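Local coordinates for phosphopantetheine attachment site family protein (Acinetobacter baumannii, PDB 4HKG) that probably carries amino acid or peptide intermediates on a phosphopantetheine arm, as a free-standing peptidyl carrier protein of an uncharacterized secondary metabolic pathway, at residues R15-R23 and Y38-V48. Residues are numbered along the deposited sequence; the frame is centred on the assembly and turned at random.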
loop_
_atom_site.group_PDB
_atom_site.type_symbol
_atom_site.label_atom_id
_atom_site.label_comp_id
_atom_site.label_asym_id
_atom_site.label_seq_id
_atom_site.Cartn_x
_atom_site.Cartn_y
_atom_site.Cartn_z
ATOM N N ARG A 15 4.005 -3.107 1.620
ATOM C CA ARG A 15 5.123 -2.657 2.443
ATOM C C ARG A 15 6.398 -2.504 1.620
ATOM O O ARG A 15 7.160 -1.549 1.805
ATOM C CB ARG A 15 5.329 -3.630 3.605
ATOM C CG ARG A 15 6.317 -3.192 4.671
ATOM C CD ARG A 15 6.392 -4.280 5.750
ATOM N NE ARG A 15 6.980 -3.828 7.007
ATOM C CZ ARG A 15 6.982 -4.548 8.121
ATOM N NH1 ARG A 15 6.411 -5.747 8.129
ATOM N NH2 ARG A 15 7.535 -4.073 9.225
ATOM N N THR A 16 6.620 -3.438 0.704
ATOM C CA THR A 16 7.769 -3.373 -0.180
ATOM C C THR A 16 7.699 -2.146 -1.082
ATOM O O THR A 16 8.685 -1.418 -1.244
ATOM C CB THR A 16 7.872 -4.656 -1.037
ATOM O OG1 THR A 16 8.015 -5.794 -0.176
ATOM C CG2 THR A 16 9.062 -4.579 -1.986
ATOM N N LEU A 17 6.533 -1.907 -1.672
ATOM C CA LEU A 17 6.350 -0.739 -2.525
ATOM C C LEU A 17 6.573 0.562 -1.755
ATOM O O LEU A 17 7.267 1.472 -2.236
ATOM C CB LEU A 17 4.950 -0.714 -3.142
ATOM C CG LEU A 17 4.605 -1.823 -4.131
ATOM C CD1 LEU A 17 3.135 -1.728 -4.502
ATOM C CD2 LEU A 17 5.471 -1.727 -5.368
ATOM N N VAL A 18 5.975 0.664 -0.575
ATOM C CA VAL A 18 6.091 1.868 0.231
ATOM C C VAL A 18 7.542 2.106 0.647
ATOM O O VAL A 18 8.059 3.219 0.517
ATOM C CB VAL A 18 5.140 1.798 1.448
ATOM C CG1 VAL A 18 5.451 2.891 2.451
ATOM C CG2 VAL A 18 3.682 1.862 0.986
ATOM N N ALA A 19 8.213 1.065 1.129
ATOM C CA ALA A 19 9.599 1.184 1.569
ATOM C C ALA A 19 10.514 1.616 0.423
ATOM O O ALA A 19 11.399 2.455 0.610
ATOM C CB ALA A 19 10.076 -0.124 2.175
ATOM N N LYS A 20 10.306 1.052 -0.761
ATOM C CA LYS A 20 11.114 1.419 -1.917
ATOM C C LYS A 20 10.918 2.893 -2.276
ATOM O O LYS A 20 11.887 3.591 -2.599
ATOM C CB LYS A 20 10.792 0.513 -3.107
ATOM C CG LYS A 20 11.366 -0.907 -3.002
ATOM C CD LYS A 20 12.773 -1.014 -3.584
ATOM C CE LYS A 20 13.308 -2.444 -3.497
ATOM N NZ LYS A 20 14.464 -2.649 -4.419
ATOM N N GLU A 21 9.679 3.372 -2.218
ATOM C CA GLU A 21 9.400 4.776 -2.501
ATOM C C GLU A 21 9.975 5.703 -1.430
ATOM O O GLU A 21 10.459 6.795 -1.737
ATOM C CB GLU A 21 7.898 5.004 -2.628
ATOM C CG GLU A 21 7.358 4.696 -4.002
ATOM C CD GLU A 21 7.850 5.702 -5.021
ATOM O OE1 GLU A 21 8.770 5.398 -5.810
ATOM O OE2 GLU A 21 7.311 6.828 -5.032
ATOM N N MET A 22 9.930 5.278 -0.176
ATOM C CA MET A 22 10.393 6.115 0.926
ATOM C C MET A 22 11.902 6.002 1.136
ATOM O O MET A 22 12.481 6.732 1.938
ATOM C CB MET A 22 9.637 5.780 2.215
ATOM C CG MET A 22 8.120 5.998 2.129
ATOM S SD MET A 22 7.602 7.627 1.527
ATOM C CE MET A 22 8.200 8.675 2.855
ATOM N N ARG A 23 12.531 5.078 0.405
ATOM C CA ARG A 23 13.981 4.829 0.468
ATOM C C ARG A 23 14.447 4.389 1.858
ATOM O O ARG A 23 15.488 4.839 2.347
ATOM C CB ARG A 23 14.791 6.031 -0.049
ATOM C CG ARG A 23 14.364 6.497 -1.435
ATOM C CD ARG A 23 15.344 7.502 -2.015
ATOM N NE ARG A 23 14.757 8.315 -3.081
ATOM C CZ ARG A 23 14.810 8.018 -4.375
ATOM N NH1 ARG A 23 14.244 8.825 -5.263
ATOM N NH2 ARG A 23 15.423 6.915 -4.785
ATOM N N TYR A 38 4.640 8.814 8.581
ATOM C CA TYR A 38 6.042 8.601 8.216
ATOM C C TYR A 38 6.412 9.240 6.877
ATOM O O TYR A 38 7.359 8.818 6.205
ATOM C CB TYR A 38 6.489 7.136 8.308
ATOM C CG TYR A 38 5.653 6.095 7.585
ATOM C CD1 TYR A 38 5.922 5.739 6.272
ATOM C CD2 TYR A 38 4.633 5.423 8.244
ATOM C CE1 TYR A 38 5.178 4.762 5.627
ATOM C CE2 TYR A 38 3.882 4.445 7.606
ATOM C CZ TYR A 38 4.161 4.120 6.299
ATOM O OH TYR A 38 3.447 3.146 5.653
ATOM N N GLY A 39 5.661 10.269 6.504
ATOM C CA GLY A 39 6.094 11.173 5.453
ATOM C C GLY A 39 5.593 10.883 4.055
ATOM O O GLY A 39 5.966 11.589 3.120
ATOM N N LEU A 40 4.759 9.866 3.893
ATOM C CA LEU A 40 4.279 9.512 2.571
ATOM C C LEU A 40 3.425 10.642 1.995
ATOM O O LEU A 40 2.564 11.183 2.689
ATOM C CB LEU A 40 3.502 8.204 2.639
ATOM C CG LEU A 40 3.112 7.575 1.305
ATOM C CD1 LEU A 40 3.215 6.050 1.364
ATOM C CD2 LEU A 40 1.718 7.995 0.883
ATOM N N ASP A 41 3.672 10.998 0.736
ATOM C CA ASP A 41 2.999 12.127 0.092
ATOM C C ASP A 41 2.222 11.693 -1.152
ATOM O O ASP A 41 2.112 10.497 -1.452
ATOM C CB ASP A 41 3.984 13.269 -0.215
ATOM C CG ASP A 41 5.028 12.905 -1.265
ATOM O OD1 ASP A 41 4.945 11.830 -1.885
ATOM O OD2 ASP A 41 5.951 13.721 -1.476
ATOM N N SER A 42 1.666 12.669 -1.867
ATOM C CA SER A 42 0.775 12.375 -2.984
ATOM C C SER A 42 1.495 11.730 -4.158
ATOM O O SER A 42 0.935 10.860 -4.826
ATOM C CB SER A 42 0.048 13.644 -3.439
ATOM O OG SER A 42 -0.769 14.152 -2.391
ATOM N N ILE A 43 2.722 12.172 -4.431
ATOM C CA ILE A 43 3.530 11.563 -5.480
ATOM C C ILE A 43 3.747 10.083 -5.179
ATOM O O ILE A 43 3.587 9.224 -6.054
ATOM C CB ILE A 43 4.879 12.301 -5.645
ATOM C CG1 ILE A 43 4.648 13.670 -6.287
ATOM C CG2 ILE A 43 5.861 11.485 -6.477
ATOM C CD1 ILE A 43 5.902 14.508 -6.424
ATOM N N VAL A 44 4.069 9.778 -3.929
ATOM C CA VAL A 44 4.245 8.393 -3.522
ATOM C C VAL A 44 2.924 7.627 -3.593
ATOM O O VAL A 44 2.890 6.474 -4.040
ATOM C CB VAL A 44 4.897 8.281 -2.126
ATOM C CG1 VAL A 44 4.928 6.836 -1.665
ATOM C CG2 VAL A 44 6.301 8.849 -2.160
ATOM N N ALA A 45 1.829 8.237 -3.153
ATOM C CA ALA A 45 0.540 7.559 -3.227
ATOM C C ALA A 45 0.190 7.199 -4.674
ATOM O O ALA A 45 -0.324 6.106 -4.940
ATOM C CB ALA A 45 -0.563 8.402 -2.598
ATOM N N LEU A 46 0.462 8.107 -5.601
ATOM C CA LEU A 46 0.246 7.830 -7.015
ATOM C C LEU A 46 1.151 6.692 -7.523
ATOM O O LEU A 46 0.705 5.806 -8.273
ATOM C CB LEU A 46 0.456 9.108 -7.827
ATOM C CG LEU A 46 0.400 8.956 -9.346
ATOM C CD1 LEU A 46 -0.960 8.417 -9.779
ATOM C CD2 LEU A 46 0.709 10.279 -10.037
ATOM N N SER A 47 2.414 6.705 -7.113
ATOM C CA SER A 47 3.344 5.628 -7.466
ATOM C C SER A 47 2.856 4.272 -6.965
ATOM O O SER A 47 2.806 3.295 -7.722
ATOM C CB SER A 47 4.735 5.924 -6.896
ATOM O OG SER A 47 5.596 4.797 -7.029
ATOM N N VAL A 48 2.516 4.203 -5.685
ATOM C CA VAL A 48 2.101 2.953 -5.070
ATOM C C VAL A 48 0.797 2.425 -5.660
ATOM O O VAL A 48 0.700 1.247 -6.013
ATOM C CB VAL A 48 1.990 3.105 -3.533
ATOM C CG1 VAL A 48 1.362 1.866 -2.902
ATOM C CG2 VAL A 48 3.362 3.387 -2.930
#
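V18, E21 and M22, on the last two turns of helix 7-22, meet the start of helix 42-56 and the loop leading into it; the local axes run roughly antiparallel, at 140°, and come within 10.0 Å. Toward the buried side, V18 divides its two branches. V18 CG1, anti to the backbone N (chi1 168°), reaches the edge of the Y38 ring in its plane, 3.7 Å from Y38 CE1, and also meets L40 CD1, while V18 CG2 lies against V48 CG2 at 4.2 Å. A compact branched valine thus serves loop and helix at once. L17 adds a looser apolar contact through CD1 to V48.

One turn on, E21 slides past V44 in the opposite direction, E21 CB lying 3.6 Å from V44 CG1. The side chain of E21 folds over and lays its carboxylate beside S47, with E21 OE2 3.3 Å from S47 OG; the angle is too poor for a hydrogen bond, so this is polar packing. Glutamate suits this partly exposed border, where its methylenes cover V44.

In the conformer described, one of two modelled, the flexible, unbranched M22 curls at both chi2 and chi3: M22 SD lies 4.1 Å from V44 CG2 and close to L40, and M22 CE 3.5 Å from Y38 O. At the positive phi of G39 a CB would press against the carbonyl O of Y38, so glycine suits the position. Just beyond, D41 N-caps helix 42-56: D41 OD1 accepts from V44 N at 3.0 Å, nearly straight at 165°. G39 to S42 read GLDS, a form of the Gly-x-Asp-Ser motif of carrier proteins, whose serine is the usual phosphopantetheine attachment point; this contact therefore joins the first helix to the probable modification site of the carrier-protein helical bundle.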